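Local coordinates for Polyphosphate:AMP phosphotransferase (Meiothermus ruber H328, PDB 5O6M), which uses inorganic polyphosphate as phosphate donor to convert AMP to ADP and ADP to ATP, and also accepts guanosine, cytidine and uridine mono- and diphosphates, at residues Val60-Met65 and Leu164-His169; Ala89-Pro94 and Val118-Ser123. The protein carries 1 engineered substitution. One frame throughout, in Å; residues are numbered along the deposited sequence.

In the fold
Interactions 1 and 2 belong to one five-stranded parallel sheet of the P-loop kinase type, and their centres lie about 11 Å apart. Strands 57-64 and 117-121 are neighbours: Val60 N lies 2.8 Å from Val118 O and Val60 O 2.8 Å from Phe120 N, both probable hydrogen bonds. Along the chain, interaction 2 nests within the loop interaction 1 closes. Interaction 2 reaches ATP through Phe91 to Pro94 and Arg122. Interaction 1 stands one shell back, the side chain of Gln63 about 7 Å from ATP at nearest atoms. Glu126 OE2 accepts a hydrogen bond from Gln63 NE2 and forms a salt bridge with Arg122 NH1, while Gln63 OE1 is hydrogen-bonded to Ser123 OG.

Interaction 1: residues Val60-Met65 and Leu164-His169; sequences VVLQAM and LKFFLH
Phe166 pairs with Leu62 in the parallel register, on the same face of the sheet as Val60, and touches both. Phe166 CB lies 3.9 Å from Leu62 CD2 and borders the carbonyl oxygen of Val61. CG stands beside the backbone N (chi1 -65°), which turns the ring back along the strand toward Val60. Phe166 CD2 then comes 3.8 Å from Val60 CG1, with CE2 against the same methyl, so the valine meets the ring at its edge; the side chain also touches Ile227 of strand 224-228 and Ile242 of helix 232-249. A wide, flat ring suits the place, since from beside Leu62 it spans this buried layer back to Val60. The backbones are adjacent parallel strands 57-64 and 161-169 of a P-loop kinase fold, the first running on toward the loop before helix 70-77. Val61 N gives a nearly straight bond to Leu164 O (2.7 Å, 174°), and Val61 O accepts Phe166 N. Gln63 N bonds Phe166 O at 3.0 Å, and Gln63 O takes Leu168 N. On the face of Val61, Lys165 runs alongside, its CG 3.8 Å from Val61 CB; the methylenes suit the valine, while the ammonium group reaches Glu153 and Tyr125.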
loop_
_atom_site.group_PDB
_atom_site.type_symbol
_atom_site.label_atom_id
_atom_site.label_comp_id
_atom_site.label_asym_id
_atom_site.label_seq_id
_atom_site.Cartn_x
_atom_site.Cartn_y
_atom_site.Cartn_z
ATOM N N VAL D 60 3.885 -14.799 -13.631
ATOM C CA VAL D 60 3.064 -15.600 -14.534
ATOM C C VAL D 60 1.777 -14.832 -14.816
ATOM O O VAL D 60 0.988 -14.568 -13.900
ATOM C CB VAL D 60 2.767 -16.987 -13.945
ATOM C CG1 VAL D 60 1.818 -17.762 -14.848
ATOM C CG2 VAL D 60 4.060 -17.759 -13.739
ATOM N N VAL D 61 1.561 -14.483 -16.085
ATOM C CA VAL D 61 0.362 -13.775 -16.523
ATOM C C VAL D 61 -0.627 -14.777 -17.105
ATOM O O VAL D 61 -0.248 -15.652 -17.895
ATOM C CB VAL D 61 0.708 -12.691 -17.558
ATOM C CG1 VAL D 61 -0.558 -12.001 -18.049
ATOM C CG2 VAL D 61 1.668 -11.678 -16.957
ATOM N N LEU D 62 -1.889 -14.674 -16.682
ATOM C CA LEU D 62 -2.978 -15.499 -17.194
ATOM C C LEU D 62 -4.057 -14.593 -17.770
ATOM O O LEU D 62 -4.612 -13.753 -17.051
ATOM C CB LEU D 62 -3.558 -16.388 -16.094
ATOM C CG LEU D 62 -2.624 -17.410 -15.447
ATOM C CD1 LEU D 62 -3.389 -18.214 -14.418
ATOM C CD2 LEU D 62 -2.022 -18.326 -16.498
ATOM N N GLN D 63 -4.350 -14.757 -19.059
ATOM C CA GLN D 63 -5.475 -14.090 -19.699
ATOM C C GLN D 63 -6.265 -15.115 -20.506
ATOM O O GLN D 63 -5.702 -16.076 -21.036
ATOM C CB GLN D 63 -5.010 -12.935 -20.607
ATOM C CG GLN D 63 -4.381 -11.739 -19.872
ATOM C CD GLN D 63 -5.394 -10.828 -19.178
ATOM O OE1 GLN D 63 -5.041 -10.083 -18.263
ATOM N NE2 GLN D 63 -6.642 -10.861 -19.630
ATOM N N ALA D 64 -7.577 -14.909 -20.590
ATOM C CA ALA D 64 -8.432 -15.825 -21.333
ATOM C C ALA D 64 -9.791 -15.176 -21.533
ATOM O O ALA D 64 -10.168 -14.247 -20.813
ATOM C CB ALA D 64 -8.584 -17.170 -20.613
ATOM N N MET D 65 -10.515 -15.664 -22.539
ATOM C CA MET D 65 -11.931 -15.351 -22.625
ATOM C C MET D 65 -12.626 -15.801 -21.345
ATOM O O MET D 65 -12.151 -16.694 -20.635
ATOM C CB MET D 65 -12.564 -16.040 -23.837
ATOM C CG MET D 65 -11.960 -15.659 -25.183
ATOM S SD MET D 65 -12.150 -13.912 -25.595
ATOM C CE MET D 65 -13.897 -13.679 -25.288
ATOM N N LEU D 164 6.372 -14.923 -17.811
ATOM C CA LEU D 164 5.637 -15.861 -18.645
ATOM C C LEU D 164 4.214 -15.350 -18.804
ATOM O O LEU D 164 3.539 -15.063 -17.809
ATOM C CB LEU D 164 5.622 -17.272 -18.036
ATOM C CG LEU D 164 6.951 -18.020 -17.929
ATOM C CD1 LEU D 164 6.721 -19.524 -18.006
ATOM C CD2 LEU D 164 7.920 -17.566 -19.005
ATOM N N LYS D 165 3.754 -15.255 -20.047
ATOM C CA LYS D 165 2.395 -14.828 -20.338
ATOM C C LYS D 165 1.674 -15.956 -21.059
ATOM O O LYS D 165 2.157 -16.462 -22.077
ATOM C CB LYS D 165 2.389 -13.541 -21.167
ATOM C CG LYS D 165 3.068 -12.372 -20.457
ATOM C CD LYS D 165 3.105 -11.113 -21.312
ATOM C CE LYS D 165 4.038 -11.240 -22.497
ATOM N NZ LYS D 165 4.217 -9.920 -23.177
ATOM N N PHE D 166 0.534 -16.365 -20.510
ATOM C CA PHE D 166 -0.251 -17.470 -21.043
ATOM C C PHE D 166 -1.611 -16.950 -21.478
ATOM O O PHE D 166 -2.341 -16.360 -20.672
ATOM C CB PHE D 166 -0.420 -18.580 -20.001
ATOM C CG PHE D 166 0.863 -19.256 -19.611
ATOM C CD1 PHE D 166 1.430 -20.223 -20.427
ATOM C CD2 PHE D 166 1.502 -18.930 -18.428
ATOM C CE1 PHE D 166 2.614 -20.850 -20.070
ATOM C CE2 PHE D 166 2.687 -19.552 -18.064
ATOM C CZ PHE D 166 3.242 -20.517 -18.884
ATOM N N PHE D 167 -1.940 -17.144 -22.752
ATOM C CA PHE D 167 -3.303 -16.980 -23.237
ATOM C C PHE D 167 -3.921 -18.372 -23.337
ATOM O O PHE D 167 -3.492 -19.187 -24.159
ATOM C CB PHE D 167 -3.330 -16.255 -24.580
ATOM C CG PHE D 167 -4.713 -16.064 -25.140
ATOM C CD1 PHE D 167 -5.660 -15.331 -24.443
ATOM C CD2 PHE D 167 -5.071 -16.624 -26.356
ATOM C CE1 PHE D 167 -6.935 -15.151 -24.953
ATOM C CE2 PHE D 167 -6.346 -16.451 -26.870
ATOM C CZ PHE D 167 -7.278 -15.712 -26.168
ATOM N N LEU D 168 -4.898 -18.660 -22.480
ATOM C CA LEU D 168 -5.626 -19.926 -22.553
ATOM C C LEU D 168 -6.711 -19.792 -23.616
ATOM O O LEU D 168 -7.666 -19.025 -23.448
ATOM C CB LEU D 168 -6.210 -20.311 -21.198
ATOM C CG LEU D 168 -5.262 -20.230 -19.999
ATOM C CD1 LEU D 168 -5.992 -20.592 -18.710
ATOM C CD2 LEU D 168 -4.032 -21.096 -20.198
ATOM N N HIS D 169 -6.576 -20.556 -24.701
ATOM C CA HIS D 169 -7.317 -20.325 -25.938
ATOM C C HIS D 169 -8.439 -21.353 -26.064
ATOM O O HIS D 169 -8.182 -22.541 -26.292
ATOM C CB HIS D 169 -6.374 -20.400 -27.135
ATOM C CG HIS D 169 -7.011 -20.023 -28.436
ATOM N ND1 HIS D 169 -7.987 -19.053 -28.533
ATOM C CD2 HIS D 169 -6.809 -20.482 -29.693
ATOM C CE1 HIS D 169 -8.357 -18.930 -29.796
ATOM N NE2 HIS D 169 -7.659 -19.786 -30.520
HETATM O O HOH W 1 -9.840 -17.608 -24.008
#

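Interaction 2: residues Ala89-Pro94 and Val118-Ser123; sequences ASFGVP and VIFDRS. Engineered in segment 118-123: Asp121 (natural residue Asn). With ATP (adenosine-5'-triphosphate), chain X.
Phe91 turns the edge of its ring into the face of Phe120, a T-shaped pair with centroids 5.0 Å apart and planes at 82°. Phe91 CE2 stands over the centre of the Phe120 ring, and at the same edge Phe91 CD2 comes 3.1 Å from Arg122 O, near the ring plane. The third flat group, the Arg122 guanidinium, has ATP C2' over one face and the gamma phosphorus at its edge. These groups gather where edge strand 86-90 and its parallel neighbour 117-121 of a P-loop kinase sheet end at the nucleotide pocket. Ala89 N bonds Ile119 O, Ala89 O takes Asp121 N, and Phe91 N reaches Asp121 O at 3.2 Å. Arginine suits its place because two N-H groups can grip one phosphate: on a chain extended from CG to NE, Arg122 NE gives a hydrogen bond to ATP O1G (2.9 Å) and Arg122 NH2 one to ATP O2G (2.8 Å). Asp66 and Glu126 form salt bridges with the same guanidinium and probably fix its rotation. A methionine in place of Arg122 would probably leave the gamma phosphate without these two bonds and both carboxylates without this cationic partner. Gly92 suits its position since a CB would clash with ATP O2A. The engineered Asp121 pairs through OD1 with Lys70, while its OD2 accepts Ser90 OG on the anti side at 3.0 Å, 18° out of the carboxylate plane.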
loop_
_atom_site.group_PDB
_atom_site.type_symbol
_atom_site.label_atom_id
_atom_site.label_comp_id
_atom_site.label_asym_id
_atom_site.label_seq_id
_atom_site.Cartn_x
_atom_site.Cartn_y
_atom_site.Cartn_z
ATOM N N ALA D 89 -2.449 -12.326 -7.531
ATOM C CA ALA D 89 -2.954 -10.959 -7.576
ATOM C C ALA D 89 -4.028 -10.886 -8.651
ATOM O O ALA D 89 -3.738 -11.070 -9.839
ATOM C CB ALA D 89 -1.838 -9.950 -7.851
ATOM N N SER D 90 -5.263 -10.633 -8.235
ATOM C CA SER D 90 -6.391 -10.535 -9.146
ATOM C C SER D 90 -6.648 -9.077 -9.490
ATOM O O SER D 90 -6.490 -8.193 -8.644
ATOM C CB SER D 90 -7.651 -11.140 -8.525
ATOM O OG SER D 90 -7.487 -12.518 -8.276
ATOM N N PHE D 91 -7.030 -8.829 -10.738
ATOM C CA PHE D 91 -7.355 -7.489 -11.203
ATOM C C PHE D 91 -8.785 -7.485 -11.723
ATOM O O PHE D 91 -9.090 -8.156 -12.714
ATOM C CB PHE D 91 -6.372 -7.018 -12.279
ATOM C CG PHE D 91 -4.962 -6.839 -11.776
ATOM C CD1 PHE D 91 -4.607 -5.695 -11.072
ATOM C CD2 PHE D 91 -3.996 -7.806 -12.010
ATOM C CE1 PHE D 91 -3.319 -5.520 -10.604
ATOM C CE2 PHE D 91 -2.701 -7.638 -11.547
ATOM C CZ PHE D 91 -2.362 -6.496 -10.842
ATOM N N GLY D 92 -9.655 -6.729 -11.050
ATOM C CA GLY D 92 -11.021 -6.538 -11.460
ATOM C C GLY D 92 -11.265 -5.134 -11.976
ATOM O O GLY D 92 -10.336 -4.406 -12.342
ATOM N N VAL D 93 -12.532 -4.743 -11.999
ATOM C CA VAL D 93 -12.856 -3.433 -12.574
ATOM C C VAL D 93 -12.230 -2.337 -11.715
ATOM O O VAL D 93 -12.396 -2.341 -10.483
ATOM C CB VAL D 93 -14.374 -3.257 -12.698
ATOM C CG1 VAL D 93 -15.099 -4.528 -12.287
ATOM C CG2 VAL D 93 -14.859 -2.049 -11.896
ATOM N N PRO D 94 -11.491 -1.400 -12.307
ATOM C CA PRO D 94 -10.738 -0.425 -11.504
ATOM C C PRO D 94 -11.638 0.415 -10.606
ATOM O O PRO D 94 -12.735 0.820 -10.997
ATOM C CB PRO D 94 -10.047 0.443 -12.562
ATOM C CG PRO D 94 -9.951 -0.431 -13.768
ATOM C CD PRO D 94 -11.182 -1.303 -13.742
ATOM N N VAL D 118 4.528 -14.787 -8.588
ATOM C CA VAL D 118 3.227 -14.138 -8.572
ATOM C C VAL D 118 2.465 -14.526 -9.828
ATOM O O VAL D 118 3.021 -14.527 -10.932
ATOM C CB VAL D 118 3.353 -12.607 -8.460
ATOM C CG1 VAL D 118 2.005 -11.955 -8.691
ATOM C CG2 VAL D 118 3.908 -12.220 -7.094
ATOM N N ILE D 119 1.189 -14.851 -9.655
ATOM C CA ILE D 119 0.285 -15.115 -10.762
ATOM C C ILE D 119 -0.636 -13.914 -10.896
ATOM O O ILE D 119 -1.348 -13.562 -9.947
ATOM C CB ILE D 119 -0.512 -16.407 -10.547
ATOM C CG1 ILE D 119 0.444 -17.586 -10.378
ATOM C CG2 ILE D 119 -1.451 -16.650 -11.716
ATOM C CD1 ILE D 119 -0.147 -18.741 -9.599
ATOM N N PHE D 120 -0.597 -13.266 -12.058
ATOM C CA PHE D 120 -1.559 -12.220 -12.385
ATOM C C PHE D 120 -2.820 -12.882 -12.931
ATOM O O PHE D 120 -2.822 -13.413 -14.047
ATOM C CB PHE D 120 -0.971 -11.225 -13.382
ATOM C CG PHE D 120 -0.126 -10.151 -12.746
ATOM C CD1 PHE D 120 0.161 -10.183 -11.390
ATOM C CD2 PHE D 120 0.361 -9.095 -13.503
ATOM C CE1 PHE D 120 0.934 -9.187 -10.803
ATOM C CE2 PHE D 120 1.131 -8.099 -12.923
ATOM C CZ PHE D 120 1.418 -8.143 -11.574
ATOM N N ASP D 121 -3.883 -12.872 -12.131
ATOM C CA ASP D 121 -5.198 -13.352 -12.554
ATOM C C ASP D 121 -5.872 -12.180 -13.252
ATOM O O ASP D 121 -6.500 -11.328 -12.620
ATOM C CB ASP D 121 -5.992 -13.861 -11.357
ATOM C CG ASP D 121 -7.458 -14.080 -11.673
ATOM O OD1 ASP D 121 -7.788 -14.335 -12.848
ATOM O OD2 ASP D 121 -8.282 -13.999 -10.738
ATOM N N ARG D 122 -5.731 -12.137 -14.579
ATOM C CA ARG D 122 -5.942 -10.917 -15.352
ATOM C C ARG D 122 -4.813 -9.944 -15.029
ATOM O O ARG D 122 -4.081 -10.152 -14.055
ATOM C CB ARG D 122 -7.311 -10.304 -15.056
ATOM C CG ARG D 122 -8.476 -11.153 -15.546
ATOM C CD ARG D 122 -9.800 -10.421 -15.389
ATOM N NE ARG D 122 -10.935 -11.320 -15.570
ATOM C CZ ARG D 122 -11.493 -11.597 -16.744
ATOM N NH1 ARG D 122 -11.025 -11.037 -17.853
ATOM N NH2 ARG D 122 -12.522 -12.428 -16.806
ATOM N N SER D 123 -4.642 -8.893 -15.821
ATOM C CA SER D 123 -3.417 -8.115 -15.713
ATOM C C SER D 123 -3.618 -6.749 -16.354
ATOM O O SER D 123 -4.744 -6.331 -16.644
ATOM C CB SER D 123 -2.249 -8.852 -16.374
ATOM O OG SER D 123 -2.450 -8.913 -17.775
HETATM P PG ATP X . -13.205 -13.400 -13.195
HETATM O O1G ATP X . -11.765 -12.972 -13.290
HETATM O O2G ATP X . -13.895 -13.460 -14.554
HETATM O O3G ATP X . -13.378 -14.754 -12.493
HETATM P PB ATP X . -14.623 -12.292 -10.884
HETATM O O1B ATP X . -16.103 -12.292 -10.881
HETATM O O2B ATP X . -13.945 -13.418 -10.101
HETATM O O3B ATP X . -14.033 -12.324 -12.362
HETATM P PA ATP X . -13.038 -9.789 -10.794
HETATM O O1A ATP X . -11.647 -10.236 -10.574
HETATM O O2A ATP X . -13.422 -8.539 -10.005
HETATM O O3A ATP X . -14.054 -10.919 -10.317
HETATM O "O5'" ATP X . -13.271 -9.381 -12.368
HETATM C "C5'" ATP X . -14.393 -8.553 -12.739
HETATM C "C4'" ATP X . -14.197 -7.876 -14.076
HETATM O "O4'" ATP X . -13.163 -6.869 -14.010
HETATM C "C3'" ATP X . -13.838 -8.779 -15.267
HETATM O "O3'" ATP X . -14.944 -8.849 -16.159
HETATM C "C2'" ATP X . -12.650 -8.057 -15.929
HETATM O "O2'" ATP X . -12.739 -8.011 -17.349
HETATM C "C1'" ATP X . -12.802 -6.655 -15.354
HETATM N N9 ATP X . -11.609 -5.819 -15.431
HETATM C C8 ATP X . -10.324 -6.147 -15.091
HETATM N N7 ATP X . -9.440 -5.220 -15.377
HETATM C C5 ATP X . -10.200 -4.207 -15.942
HETATM C C6 ATP X . -9.859 -2.948 -16.476
HETATM N N6 ATP X . -8.606 -2.497 -16.577
HETATM N N1 ATP X . -10.861 -2.175 -16.947
HETATM C C2 ATP X . -12.112 -2.643 -16.901
HETATM N N3 ATP X . -12.550 -3.816 -16.439
HETATM C C4 ATP X . -11.540 -4.556 -15.971
#